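Local coordinates for protein fructokinase (Xylella fastidiosa Temecula1, PDB 3LJS) that probably transfers phosphate from ATP to fructose, as a sugar kinase of the PfkB family, at residues T6-E12 / A52-G57; I132-N138 / I162-N168; W238-T242 / C286-I292; G261-V265 / A299-G303. One frame throughout, in Å; residues are numbered along the deposited sequence.

Contact 1: T6-E12 / A52-G57; sequences TILCFGE and AVQFVG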
loop_
_atom_site.group_PDB
_atom_site.type_symbol
_atom_site.label_atom_id
_atom_site.label_comp_id
_atom_site.label_asym_id
_atom_site.label_seq_id
_atom_site.Cartn_x
_atom_site.Cartn_y
_atom_site.Cartn_z
ATOM N N THR B 6 -25.168 -22.334 -7.027
ATOM C CA THR B 6 -23.953 -21.591 -6.711
ATOM C C THR B 6 -24.222 -20.145 -6.338
ATOM O O THR B 6 -25.048 -19.476 -6.958
ATOM C CB THR B 6 -22.961 -21.631 -7.896
ATOM O OG1 THR B 6 -22.689 -22.992 -8.244
ATOM C CG2 THR B 6 -21.646 -20.933 -7.529
ATOM N N ILE B 7 -23.543 -19.687 -5.293
ATOM C CA ILE B 7 -23.656 -18.312 -4.842
ATOM C C ILE B 7 -22.452 -17.605 -5.440
ATOM O O ILE B 7 -21.307 -17.986 -5.208
ATOM C CB ILE B 7 -23.616 -18.218 -3.311
ATOM C CG1 ILE B 7 -24.853 -18.913 -2.741
ATOM C CG2 ILE B 7 -23.565 -16.746 -2.868
ATOM C CD1 ILE B 7 -24.845 -19.062 -1.246
ATOM N N LEU B 8 -22.727 -16.590 -6.239
ATOM C CA LEU B 8 -21.686 -15.837 -6.903
ATOM C C LEU B 8 -21.465 -14.516 -6.173
ATOM O O LEU B 8 -22.351 -13.667 -6.124
ATOM C CB LEU B 8 -22.119 -15.646 -8.360
ATOM C CG LEU B 8 -21.541 -14.627 -9.327
ATOM C CD1 LEU B 8 -20.145 -14.243 -8.940
ATOM C CD2 LEU B 8 -21.610 -15.223 -10.736
ATOM N N CYS B 9 -20.290 -14.373 -5.570
ATOM C CA CYS B 9 -19.942 -13.158 -4.833
ATOM C C CYS B 9 -19.023 -12.326 -5.706
ATOM O O CYS B 9 -17.938 -12.769 -6.073
ATOM C CB CYS B 9 -19.239 -13.514 -3.523
ATOM S SG CYS B 9 -20.306 -14.383 -2.348
ATOM N N PHE B 10 -19.451 -11.113 -6.027
ATOM C CA PHE B 10 -18.668 -10.259 -6.905
ATOM C C PHE B 10 -18.119 -8.982 -6.288
ATOM O O PHE B 10 -18.780 -8.329 -5.488
ATOM C CB PHE B 10 -19.513 -9.879 -8.125
ATOM C CG PHE B 10 -18.852 -8.870 -9.019
ATOM C CD1 PHE B 10 -17.898 -9.268 -9.948
ATOM C CD2 PHE B 10 -19.143 -7.514 -8.892
ATOM C CE1 PHE B 10 -17.240 -8.324 -10.741
ATOM C CE2 PHE B 10 -18.489 -6.565 -9.678
ATOM C CZ PHE B 10 -17.538 -6.972 -10.600
ATOM N N GLY B 11 -16.908 -8.612 -6.686
ATOM C CA GLY B 11 -16.353 -7.376 -6.180
ATOM C C GLY B 11 -14.897 -7.378 -5.784
ATOM O O GLY B 11 -14.031 -7.901 -6.485
ATOM N N GLU B 12 -14.627 -6.788 -4.629
ATOM C CA GLU B 12 -13.265 -6.692 -4.169
ATOM C C GLU B 12 -12.868 -7.675 -3.089
ATOM O O GLU B 12 -13.646 -8.007 -2.191
ATOM C CB GLU B 12 -12.973 -5.265 -3.684
ATOM C CG GLU B 12 -13.404 -4.956 -2.248
ATOM C CD GLU B 12 -14.916 -4.844 -2.066
ATOM O OE1 GLU B 12 -15.669 -5.057 -3.045
ATOM O OE2 GLU B 12 -15.354 -4.538 -0.929
ATOM N N ALA B 52 -22.121 -24.160 -2.251
ATOM C CA ALA B 52 -21.383 -24.000 -3.502
ATOM C C ALA B 52 -21.239 -22.496 -3.704
ATOM O O ALA B 52 -22.236 -21.786 -3.814
ATOM C CB ALA B 52 -22.166 -24.623 -4.665
ATOM N N VAL B 53 -20.007 -22.006 -3.749
ATOM C CA VAL B 53 -19.795 -20.575 -3.899
ATOM C C VAL B 53 -18.565 -20.256 -4.732
ATOM O O VAL B 53 -17.554 -20.960 -4.688
ATOM C CB VAL B 53 -19.663 -19.888 -2.516
ATOM C CG1 VAL B 53 -18.475 -20.467 -1.755
ATOM C CG2 VAL B 53 -19.499 -18.383 -2.688
ATOM N N GLN B 54 -18.672 -19.181 -5.497
ATOM C CA GLN B 54 -17.594 -18.738 -6.354
ATOM C C GLN B 54 -17.358 -17.254 -6.105
ATOM O O GLN B 54 -18.304 -16.505 -5.845
ATOM C CB GLN B 54 -17.996 -18.986 -7.813
ATOM C CG GLN B 54 -17.055 -18.439 -8.858
ATOM C CD GLN B 54 -17.535 -18.730 -10.272
ATOM O OE1 GLN B 54 -18.700 -19.060 -10.487
ATOM N NE2 GLN B 54 -16.641 -18.593 -11.242
ATOM N N PHE B 55 -16.098 -16.833 -6.132
ATOM C CA PHE B 55 -15.793 -15.417 -5.977
ATOM C C PHE B 55 -15.385 -14.924 -7.353
ATOM O O PHE B 55 -14.483 -15.489 -7.978
ATOM C CB PHE B 55 -14.640 -15.167 -5.009
ATOM C CG PHE B 55 -14.251 -13.713 -4.916
ATOM C CD1 PHE B 55 -14.992 -12.824 -4.139
ATOM C CD2 PHE B 55 -13.185 -13.220 -5.660
ATOM C CE1 PHE B 55 -14.678 -11.460 -4.107
ATOM C CE2 PHE B 55 -12.862 -11.857 -5.637
ATOM C CZ PHE B 55 -13.613 -10.977 -4.858
ATOM N N VAL B 56 -16.055 -13.879 -7.825
ATOM C CA VAL B 56 -15.764 -13.305 -9.131
ATOM C C VAL B 56 -15.207 -11.898 -8.943
ATOM O O VAL B 56 -15.845 -11.031 -8.345
ATOM C CB VAL B 56 -17.034 -13.258 -10.012
ATOM C CG1 VAL B 56 -16.749 -12.520 -11.323
ATOM C CG2 VAL B 56 -17.494 -14.685 -10.310
ATOM N N GLY B 57 -13.999 -11.688 -9.444
ATOM C CA GLY B 57 -13.358 -10.398 -9.310
ATOM C C GLY B 57 -11.930 -10.481 -9.800
ATOM O O GLY B 57 -11.466 -11.546 -10.226
#

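Contact 2: I132-N138 / I162-N168; sequences IFHACSN and IVSFDLN. With PO4 (phosphate ion), chain C.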
loop_
_atom_site.group_PDB
_atom_site.type_symbol
_atom_site.label_atom_id
_atom_site.label_comp_id
_atom_site.label_asym_id
_atom_site.label_seq_id
_atom_site.Cartn_x
_atom_site.Cartn_y
_atom_site.Cartn_z
ATOM N N ILE B 132 -27.631 -17.216 -6.932
ATOM C CA ILE B 132 -27.523 -15.921 -6.248
ATOM C C ILE B 132 -26.291 -15.147 -6.728
ATOM O O ILE B 132 -25.242 -15.738 -6.982
ATOM C CB ILE B 132 -27.400 -16.113 -4.713
ATOM C CG1 ILE B 132 -28.607 -16.900 -4.193
ATOM C CG2 ILE B 132 -27.322 -14.749 -4.007
ATOM C CD1 ILE B 132 -28.551 -17.195 -2.704
ATOM N N PHE B 133 -26.438 -13.829 -6.868
ATOM C CA PHE B 133 -25.341 -12.944 -7.267
ATOM C C PHE B 133 -25.292 -11.891 -6.160
ATOM O O PHE B 133 -26.253 -11.142 -5.966
ATOM C CB PHE B 133 -25.646 -12.265 -8.610
ATOM C CG PHE B 133 -24.574 -11.300 -9.078
ATOM C CD1 PHE B 133 -23.532 -11.734 -9.891
ATOM C CD2 PHE B 133 -24.625 -9.950 -8.723
ATOM C CE1 PHE B 133 -22.556 -10.844 -10.352
ATOM C CE2 PHE B 133 -23.652 -9.044 -9.178
ATOM C CZ PHE B 133 -22.618 -9.493 -9.994
ATOM N N HIS B 134 -24.192 -11.837 -5.424
ATOM C CA HIS B 134 -24.074 -10.873 -4.333
ATOM C C HIS B 134 -23.013 -9.819 -4.596
ATOM O O HIS B 134 -21.905 -10.144 -5.015
ATOM C CB HIS B 134 -23.753 -11.588 -3.014
ATOM C CG HIS B 134 -23.676 -10.660 -1.838
ATOM N ND1 HIS B 134 -22.479 -10.222 -1.306
ATOM C CD2 HIS B 134 -24.649 -10.037 -1.138
ATOM C CE1 HIS B 134 -22.723 -9.366 -0.330
ATOM N NE2 HIS B 134 -24.032 -9.235 -0.205
ATOM N N ALA B 135 -23.356 -8.560 -4.339
ATOM C CA ALA B 135 -22.426 -7.449 -4.544
ATOM C C ALA B 135 -22.574 -6.404 -3.441
ATOM O O ALA B 135 -23.549 -6.419 -2.690
ATOM C CB ALA B 135 -22.669 -6.806 -5.907
ATOM N N CYS B 136 -21.595 -5.504 -3.353
ATOM C CA CYS B 136 -21.577 -4.432 -2.357
ATOM C C CYS B 136 -21.255 -3.120 -3.076
ATOM O O CYS B 136 -20.868 -3.147 -4.239
ATOM C CB CYS B 136 -20.526 -4.735 -1.285
ATOM S SG CYS B 136 -20.922 -6.227 -0.305
ATOM N N SER B 137 -21.401 -1.981 -2.402
ATOM C CA SER B 137 -21.152 -0.697 -3.066
ATOM C C SER B 137 -19.689 -0.333 -3.318
ATOM O O SER B 137 -19.407 0.615 -4.053
ATOM C CB SER B 137 -21.831 0.451 -2.302
ATOM O OG SER B 137 -21.166 0.722 -1.081
ATOM N N ASN B 138 -18.755 -1.071 -2.730
ATOM C CA ASN B 138 -17.347 -0.751 -2.942
ATOM C C ASN B 138 -16.925 -0.942 -4.389
ATOM O O ASN B 138 -15.973 -0.311 -4.850
ATOM C CB ASN B 138 -16.465 -1.574 -2.007
ATOM C CG ASN B 138 -16.694 -1.215 -0.556
ATOM O OD1 ASN B 138 -16.704 -0.034 -0.197
ATOM N ND2 ASN B 138 -16.891 -2.228 0.287
ATOM N N ILE B 162 -30.978 -14.784 -8.027
ATOM C CA ILE B 162 -31.464 -13.782 -7.095
ATOM C C ILE B 162 -30.327 -12.788 -6.915
ATOM O O ILE B 162 -29.179 -13.187 -6.729
ATOM C CB ILE B 162 -31.767 -14.419 -5.721
ATOM C CG1 ILE B 162 -32.982 -15.344 -5.834
ATOM C CG2 ILE B 162 -31.983 -13.334 -4.677
ATOM C CD1 ILE B 162 -33.160 -16.247 -4.632
ATOM N N VAL B 163 -30.634 -11.499 -6.972
ATOM C CA VAL B 163 -29.599 -10.487 -6.800
ATOM C C VAL B 163 -29.637 -9.930 -5.383
ATOM O O VAL B 163 -30.647 -9.377 -4.947
ATOM C CB VAL B 163 -29.773 -9.335 -7.805
ATOM C CG1 VAL B 163 -28.708 -8.271 -7.566
ATOM C CG2 VAL B 163 -29.672 -9.880 -9.227
ATOM N N SER B 164 -28.530 -10.095 -4.671
ATOM C CA SER B 164 -28.397 -9.624 -3.301
ATOM C C SER B 164 -27.445 -8.434 -3.286
ATOM O O SER B 164 -26.381 -8.478 -3.898
ATOM C CB SER B 164 -27.837 -10.747 -2.425
ATOM O OG SER B 164 -27.514 -10.278 -1.131
ATOM N N PHE B 165 -27.825 -7.381 -2.572
ATOM C CA PHE B 165 -27.007 -6.180 -2.494
ATOM C C PHE B 165 -26.882 -5.692 -1.048
ATOM O O PHE B 165 -27.865 -5.290 -0.430
ATOM C CB PHE B 165 -27.625 -5.094 -3.394
ATOM C CG PHE B 165 -26.848 -3.798 -3.440
ATOM C CD1 PHE B 165 -25.462 -3.797 -3.534
ATOM C CD2 PHE B 165 -27.517 -2.573 -3.440
ATOM C CE1 PHE B 165 -24.748 -2.595 -3.630
ATOM C CE2 PHE B 165 -26.814 -1.367 -3.536
ATOM C CZ PHE B 165 -25.430 -1.377 -3.632
ATOM N N ASP B 166 -25.671 -5.767 -0.504
ATOM C CA ASP B 166 -25.404 -5.298 0.855
ATOM C C ASP B 166 -24.674 -3.974 0.627
ATOM O O ASP B 166 -23.521 -3.967 0.195
ATOM C CB ASP B 166 -24.502 -6.293 1.599
ATOM C CG ASP B 166 -24.227 -5.881 3.041
ATOM O OD1 ASP B 166 -23.490 -6.616 3.735
ATOM O OD2 ASP B 166 -24.739 -4.830 3.488
ATOM N N LEU B 167 -25.351 -2.864 0.899
ATOM C CA LEU B 167 -24.774 -1.542 0.662
ATOM C C LEU B 167 -23.320 -1.470 1.100
ATOM O O LEU B 167 -22.428 -1.225 0.279
ATOM C CB LEU B 167 -25.601 -0.460 1.366
ATOM C CG LEU B 167 -25.646 0.880 0.622
ATOM C CD1 LEU B 167 -26.269 0.672 -0.746
ATOM C CD2 LEU B 167 -26.450 1.901 1.409
ATOM N N ASN B 168 -23.075 -1.681 2.389
ATOM C CA ASN B 168 -21.711 -1.658 2.898
ATOM C C ASN B 168 -21.030 -0.356 2.456
ATOM O O ASN B 168 -19.887 -0.357 1.993
ATOM C CB ASN B 168 -20.961 -2.867 2.340
ATOM C CG ASN B 168 -19.832 -3.308 3.230
ATOM O OD1 ASN B 168 -18.662 -3.012 2.967
ATOM N ND2 ASN B 168 -20.172 -4.016 4.302
HETATM P P PO4 C . -16.890 -5.280 5.963
HETATM O O1 PO4 C . -16.689 -5.522 7.415
HETATM O O2 PO4 C . -18.306 -5.553 5.607
HETATM O O3 PO4 C . -16.563 -3.864 5.648
HETATM O O4 PO4 C . -16.000 -6.181 5.184
#

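Contact 3: W238-T242 / C286-I292; sequences WYTRT and CHDPESI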
loop_
_atom_site.group_PDB
_atom_site.type_symbol
_atom_site.label_atom_id
_atom_site.label_comp_id
_atom_site.label_asym_id
_atom_site.label_seq_id
_atom_site.Cartn_x
_atom_site.Cartn_y
_atom_site.Cartn_z
ATOM N N TRP B 238 -36.522 -6.766 9.438
ATOM C CA TRP B 238 -36.728 -7.194 8.061
ATOM C C TRP B 238 -38.048 -6.622 7.561
ATOM O O TRP B 238 -38.974 -6.405 8.343
ATOM C CB TRP B 238 -36.737 -8.723 7.946
ATOM C CG TRP B 238 -37.835 -9.414 8.709
ATOM C CD1 TRP B 238 -37.741 -9.984 9.946
ATOM C CD2 TRP B 238 -39.180 -9.628 8.270
ATOM N NE1 TRP B 238 -38.945 -10.545 10.304
ATOM C CE2 TRP B 238 -39.848 -10.338 9.293
ATOM C CE3 TRP B 238 -39.890 -9.286 7.111
ATOM C CZ2 TRP B 238 -41.194 -10.716 9.190
ATOM C CZ3 TRP B 238 -41.230 -9.663 7.009
ATOM C CH2 TRP B 238 -41.864 -10.369 8.044
ATOM N N TYR B 239 -38.116 -6.364 6.259
ATOM C CA TYR B 239 -39.309 -5.810 5.626
ATOM C C TYR B 239 -39.530 -6.474 4.272
ATOM O O TYR B 239 -38.571 -6.771 3.558
ATOM C CB TYR B 239 -39.137 -4.313 5.363
ATOM C CG TYR B 239 -38.813 -3.471 6.572
ATOM C CD1 TYR B 239 -39.825 -2.865 7.317
ATOM C CD2 TYR B 239 -37.491 -3.275 6.968
ATOM C CE1 TYR B 239 -39.522 -2.076 8.431
ATOM C CE2 TYR B 239 -37.179 -2.494 8.076
ATOM C CZ TYR B 239 -38.197 -1.900 8.802
ATOM O OH TYR B 239 -37.881 -1.139 9.899
ATOM N N THR B 240 -40.794 -6.702 3.930
ATOM C CA THR B 240 -41.161 -7.258 2.630
ATOM C C THR B 240 -42.273 -6.332 2.173
ATOM O O THR B 240 -42.662 -5.428 2.914
ATOM C CB THR B 240 -41.723 -8.696 2.718
ATOM O OG1 THR B 240 -42.930 -8.693 3.492
ATOM C CG2 THR B 240 -40.707 -9.630 3.347
ATOM N N ARG B 241 -42.796 -6.537 0.972
ATOM C CA ARG B 241 -43.865 -5.662 0.506
ATOM C C ARG B 241 -45.188 -5.915 1.225
ATOM O O ARG B 241 -46.134 -5.153 1.060
ATOM C CB ARG B 241 -44.057 -5.811 -1.007
ATOM C CG ARG B 241 -42.805 -5.458 -1.788
ATOM C CD ARG B 241 -43.004 -5.536 -3.292
ATOM N NE ARG B 241 -41.739 -5.285 -3.973
ATOM C CZ ARG B 241 -41.623 -4.903 -5.241
ATOM N NH1 ARG B 241 -42.708 -4.722 -5.986
ATOM N NH2 ARG B 241 -40.415 -4.703 -5.763
ATOM N N THR B 242 -45.248 -6.966 2.039
ATOM C CA THR B 242 -46.482 -7.297 2.750
ATOM C C THR B 242 -46.411 -7.227 4.273
ATOM O O THR B 242 -47.447 -7.224 4.939
ATOM C CB THR B 242 -46.981 -8.708 2.360
ATOM O OG1 THR B 242 -45.940 -9.667 2.585
ATOM C CG2 THR B 242 -47.394 -8.745 0.894
ATOM N N CYS B 286 -40.776 -14.634 0.848
ATOM C CA CYS B 286 -41.115 -13.303 1.324
ATOM C C CYS B 286 -42.559 -13.165 1.777
ATOM O O CYS B 286 -42.907 -12.201 2.460
ATOM C CB CYS B 286 -40.800 -12.270 0.247
ATOM S SG CYS B 286 -39.029 -12.089 -0.016
ATOM N N HIS B 287 -43.397 -14.129 1.403
ATOM C CA HIS B 287 -44.801 -14.105 1.799
ATOM C C HIS B 287 -45.021 -14.958 3.046
ATOM O O HIS B 287 -46.146 -15.072 3.528
ATOM C CB HIS B 287 -45.692 -14.634 0.668
ATOM C CG HIS B 287 -45.731 -13.746 -0.538
ATOM N ND1 HIS B 287 -46.247 -14.161 -1.747
ATOM C CD2 HIS B 287 -45.327 -12.468 -0.719
ATOM C CE1 HIS B 287 -46.156 -13.174 -2.621
ATOM N NE2 HIS B 287 -45.603 -12.136 -2.025
ATOM N N ASP B 288 -43.947 -15.534 3.579
ATOM C CA ASP B 288 -44.068 -16.402 4.751
ATOM C C ASP B 288 -43.157 -16.025 5.924
ATOM O O ASP B 288 -42.056 -16.550 6.065
ATOM C CB ASP B 288 -43.808 -17.844 4.312
ATOM C CG ASP B 288 -43.967 -18.833 5.435
ATOM O OD1 ASP B 288 -44.621 -18.496 6.449
ATOM O OD2 ASP B 288 -43.444 -19.958 5.293
ATOM N N PRO B 289 -43.628 -15.121 6.799
ATOM C CA PRO B 289 -42.879 -14.650 7.969
ATOM C C PRO B 289 -42.266 -15.760 8.815
ATOM O O PRO B 289 -41.206 -15.572 9.418
ATOM C CB PRO B 289 -43.921 -13.839 8.736
ATOM C CG PRO B 289 -44.763 -13.272 7.634
ATOM C CD PRO B 289 -44.953 -14.482 6.740
ATOM N N GLU B 290 -42.929 -16.913 8.864
ATOM C CA GLU B 290 -42.421 -18.041 9.632
ATOM C C GLU B 290 -41.082 -18.524 9.055
ATOM O O GLU B 290 -40.145 -18.810 9.802
ATOM C CB GLU B 290 -43.460 -19.169 9.645
ATOM C CG GLU B 290 -43.023 -20.411 10.398
ATOM C CD GLU B 290 -44.188 -21.326 10.753
ATOM O OE1 GLU B 290 -44.946 -21.737 9.841
ATOM O OE2 GLU B 290 -44.340 -21.637 11.955
ATOM N N SER B 291 -40.989 -18.612 7.730
ATOM C CA SER B 291 -39.745 -19.029 7.091
ATOM C C SER B 291 -38.704 -17.910 7.206
ATOM O O SER B 291 -37.523 -18.171 7.429
ATOM C CB SER B 291 -39.975 -19.351 5.614
ATOM O OG SER B 291 -40.863 -20.447 5.467
ATOM N N ILE B 292 -39.146 -16.666 7.045
ATOM C CA ILE B 292 -38.238 -15.527 7.138
ATOM C C ILE B 292 -37.538 -15.529 8.495
ATOM O O ILE B 292 -36.313 -15.453 8.568
ATOM C CB ILE B 292 -38.993 -14.190 6.955
ATOM C CG1 ILE B 292 -39.568 -14.109 5.536
ATOM C CG2 ILE B 292 -38.042 -13.003 7.213
ATOM C CD1 ILE B 292 -40.419 -12.872 5.282
HETATM O O HOH W 1 -44.273 -10.863 4.293
#

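Contact 4: G261-V265 / A299-G303; sequences GDAFV and AAAVG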
loop_
_atom_site.group_PDB
_atom_site.type_symbol
_atom_site.label_atom_id
_atom_site.label_comp_id
_atom_site.label_asym_id
_atom_site.label_seq_id
_atom_site.Cartn_x
_atom_site.Cartn_y
_atom_site.Cartn_z
ATOM N N GLY B 261 -22.977 -8.422 9.915
ATOM C CA GLY B 261 -22.066 -8.113 8.829
ATOM C C GLY B 261 -21.997 -9.143 7.716
ATOM O O GLY B 261 -22.995 -9.783 7.377
ATOM N N ASP B 262 -20.807 -9.316 7.153
ATOM C CA ASP B 262 -20.630 -10.253 6.054
ATOM C C ASP B 262 -20.909 -11.712 6.387
ATOM O O ASP B 262 -21.367 -12.457 5.524
ATOM C CB ASP B 262 -19.229 -10.116 5.462
ATOM C CG ASP B 262 -18.926 -8.694 5.020
ATOM O OD1 ASP B 262 -19.855 -7.996 4.548
ATOM O OD2 ASP B 262 -17.761 -8.282 5.139
ATOM N N ALA B 263 -20.639 -12.125 7.624
ATOM C CA ALA B 263 -20.887 -13.514 8.010
ATOM C C ALA B 263 -22.395 -13.755 8.027
ATOM O O ALA B 263 -22.873 -14.787 7.559
ATOM C CB ALA B 263 -20.277 -13.806 9.383
ATOM N N PHE B 264 -23.136 -12.792 8.572
ATOM C CA PHE B 264 -24.595 -12.862 8.627
ATOM C C PHE B 264 -25.126 -13.055 7.196
ATOM O O PHE B 264 -25.995 -13.900 6.937
ATOM C CB PHE B 264 -25.149 -11.555 9.214
ATOM C CG PHE B 264 -26.651 -11.472 9.224
ATOM C CD1 PHE B 264 -27.376 -11.827 10.358
ATOM C CD2 PHE B 264 -27.341 -11.054 8.094
ATOM C CE1 PHE B 264 -28.766 -11.766 10.366
ATOM C CE2 PHE B 264 -28.727 -10.990 8.089
ATOM C CZ PHE B 264 -29.444 -11.348 9.228
ATOM N N VAL B 265 -24.596 -12.262 6.268
ATOM C CA VAL B 265 -25.014 -12.341 4.874
ATOM C C VAL B 265 -24.694 -13.709 4.288
ATOM O O VAL B 265 -25.518 -14.302 3.596
ATOM C CB VAL B 265 -24.339 -11.255 4.026
ATOM C CG1 VAL B 265 -24.676 -11.456 2.547
ATOM C CG2 VAL B 265 -24.826 -9.880 4.483
ATOM N N ALA B 299 -28.945 -17.059 10.033
ATOM C CA ALA B 299 -27.987 -16.030 9.627
ATOM C C ALA B 299 -27.393 -15.318 10.845
ATOM O O ALA B 299 -26.185 -15.055 10.897
ATOM C CB ALA B 299 -28.669 -15.023 8.706
ATOM N N ALA B 300 -28.241 -15.011 11.824
ATOM C CA ALA B 300 -27.786 -14.335 13.037
ATOM C C ALA B 300 -26.819 -15.233 13.808
ATOM O O ALA B 300 -25.840 -14.755 14.389
ATOM C CB ALA B 300 -28.978 -13.972 13.914
ATOM N N ALA B 301 -27.092 -16.535 13.810
ATOM C CA ALA B 301 -26.227 -17.480 14.515
ATOM C C ALA B 301 -24.844 -17.509 13.878
ATOM O O ALA B 301 -23.838 -17.574 14.578
ATOM C CB ALA B 301 -26.846 -18.875 14.501
ATOM N N VAL B 302 -24.793 -17.467 12.548
ATOM C CA VAL B 302 -23.517 -17.461 11.836
ATOM C C VAL B 302 -22.738 -16.189 12.211
ATOM O O VAL B 302 -21.542 -16.237 12.521
ATOM C CB VAL B 302 -23.733 -17.483 10.294
ATOM C CG1 VAL B 302 -22.385 -17.379 9.572
ATOM C CG2 VAL B 302 -24.449 -18.773 9.881
ATOM N N GLY B 303 -23.429 -15.053 12.184
ATOM C CA GLY B 303 -22.793 -13.791 12.519
ATOM C C GLY B 303 -22.279 -13.767 13.945
ATOM O O GLY B 303 -21.227 -13.196 14.224
#

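Contact 1: T6-E12 / A52-G57
Strands 6-10 and 53-56 run parallel, with Ile7 beside Val53 and Phe10 beside Val56, their axes approaching to 4.7 Å with directions 22° apart. The parallel ladder shows in the bonding: Ile7 and Cys9 each use both N and O, reaching Ala52 O and Gln54 N in the first case and Gln54 O and Val56 N in the second. The bond from Cys9 N to Gln54 O measures 2.9 Å and is almost straight, 176° at the hydrogen. Beyond it Gly11 N closes the ladder on Val56 O at 3.1 Å.

Val56 has CG1 anti to its backbone N (chi1 174°), which sends that methyl to the edge of the Phe10 ring, in its plane and 3.7 Å from Phe10 CD1. On the reverse face of the sheet Val53 CG2 lies 4.1 Å from Cys9 SG. The Phe55 ring extends alongside the end of strand 6-10; its CD1 is 3.5 Å from Cys9 O, and its edge is turned to the carbonyl carbon of Glu12.

Around this pair, Ile7 and Val53 rest on Val46 of helix 38-49, and Phe55 stacks with Phe72 of helix 63-75. Phe10 instead packs on Val148 and Thr149 of helix 143-158. Strand 6-10 is hydrogen-bonded along its other side to strand 130-136, which places it between two parallel neighbours.

Contact 2: I132-N138 / I162-N168
With chi1 at 72°, Ser137 holds OG between its backbone N and carbonyl carbon, and there OG donates to Leu167 O at 2.7 Å. Ser137 N reaches the same oxygen at 3.0 Å from the opposite face of the carbonyl plane; two donors grip this one carbonyl oxygen, which limits its rotation. Asn168 swings CG away from its own N (chi1 -153°), which carries its amide across to Asn138. Asn138 ND2 gives Asn168 OD1 a weak bond of 3.3 Å, the two amide planes standing 88° apart; the stronger partner of Asn138 ND2 is Glu12 OE2. The other end of the Asn168 amide, ND2, donates to O2 of a phosphate, probably a crystallisation ion, at 2.7 Å.

Upstream the backbones form a parallel ladder that starts with Phe133 N to Ile162 O at 2.8 Å. Ser164 N then bonds to Phe133 O, Ala135 N to Ser164 O, and Asp166 N to Ala135 O. On the face of the sheet shared with Ser164 and Asp166, the His134 ring presents its edge, NE2 lying 3.5 Å from Asp166 CB, while Asp166 OD1 makes a long, weak ion pair with Lys195. On the reverse face Phe165 also works by its edge: CD1 is 3.4 Å from Ala135 O, and Met153 of helix 143-158 touches the same side chain.

Strand 130-136, helix 143-158 and strand 162-166 form a beta-alpha-beta unit of the ribokinase-like fold. The strands' C-terminal ends open towards the ATP site, which includes Arg170 and, on the neighbouring strand, Lys195; no nucleotide is bound to this chain.

Contact 3: W238-T242 / C286-I292
Ile292 sits squarely on the indole of Trp238, and this is the compact half of the contact. Its CG2 lies 3.7 Å from the centroid of the five-membered ring and 10° off the ring normal, a CH-pi contact over the face. The two side chains cross at about a right angle. The extended isoleucine chain (chi2 176°) carries CD1 above the rim of the six-membered ring, 3.7 Å from Trp238 CZ3. The same CD1 meets Thr240 CG2 tip to tip at 3.8 Å. Pro289 adds a more distant touch, its CB 4.1 Å from Trp238 CH2.

Strand 237-240 runs antiparallel near one margin of the large sheet, and here it packs against the first turn of helix 289-305. Asp288 is the N-cap of that helix, receiving a weak bond from Glu290 N and a further one from Ser291 OG.

Towards Thr242 and His287, both exposed, direct side-chain contact thins out and a water bridges the segments. It bonds to Thr240 OG1 and Thr242 OG1, at 2.7 Å each, and donates to Cys286 O at 2.6 Å. Thr240 OG1 additionally accepts from Thr242 N, an ST turn, and bonds with Ala243 N. The His287 ring comes no nearer to Thr242 than 4.4 Å, from CD2 to OG1.

Contact 4: G261-V265 / A299-G303
The Phe264 ring receives Ala299 CB over one face, the methyl lying 3.7 Å from the ring centroid and 13° off the normal: a CH-pi contact. Ala300 N comes within 3.6 Å of Phe264 CE1 at an oblique angle to the ring. CG anti to N (chi1 176°) turns the ring out from its helix so that one face covers Ala299.

This is a helix-helix contact between the first turn of helix 262-275, for which Gly261 is the N-cap, and the later part of helix 289-305. Gly261 contributes to the ATP site, and the Gly-Asp pair before Ala263 fits the second PfkB signature. In relatives the N-terminal end of this helix faces the phosphoryl group being transferred, and the same is probable here.

Small residues let the backbones come close: the CA atoms of Phe264 and Gly303 are 4.4 Å apart. Ala263 CB faces Gly303, 4.0 Å from its CA, and the carbonyl oxygen of Ala263 is 3.3 Å from Val302 CG1. Outside the pair, Val302 also touches Val322 of helix 319-328, Ala300 rests on Phe250, and Asp262 is held by Asn41.

Close packing brings Ala299 CB to 3.4 Å from Phe264 O. The CA-H of Phe264 points at Ala299 O, with CA 3.5 Å from that oxygen and 160° at the hydrogen.

In the fold
Contacts 1 and 2 are successive steps across one sheet: Leu8 O and His134 N, 2.7 Å apart, make a probable hydrogen bond between strands 6-10 and 130-136. Contact 2 in turn touches contact 4, His134 NE2 lying 3.6 Å from Val265 CG1, while Asp166 OD1 and Asp262 OD1 come to 4.0 Å beside the ATP site. Contacts 3 and 4 use the two ends of helix 289-305, with centres about 18 Å apart. Contact 3 lies furthest out; the side chain of Trp238 is about 10 Å from that of Thr230, an ATP-binding residue.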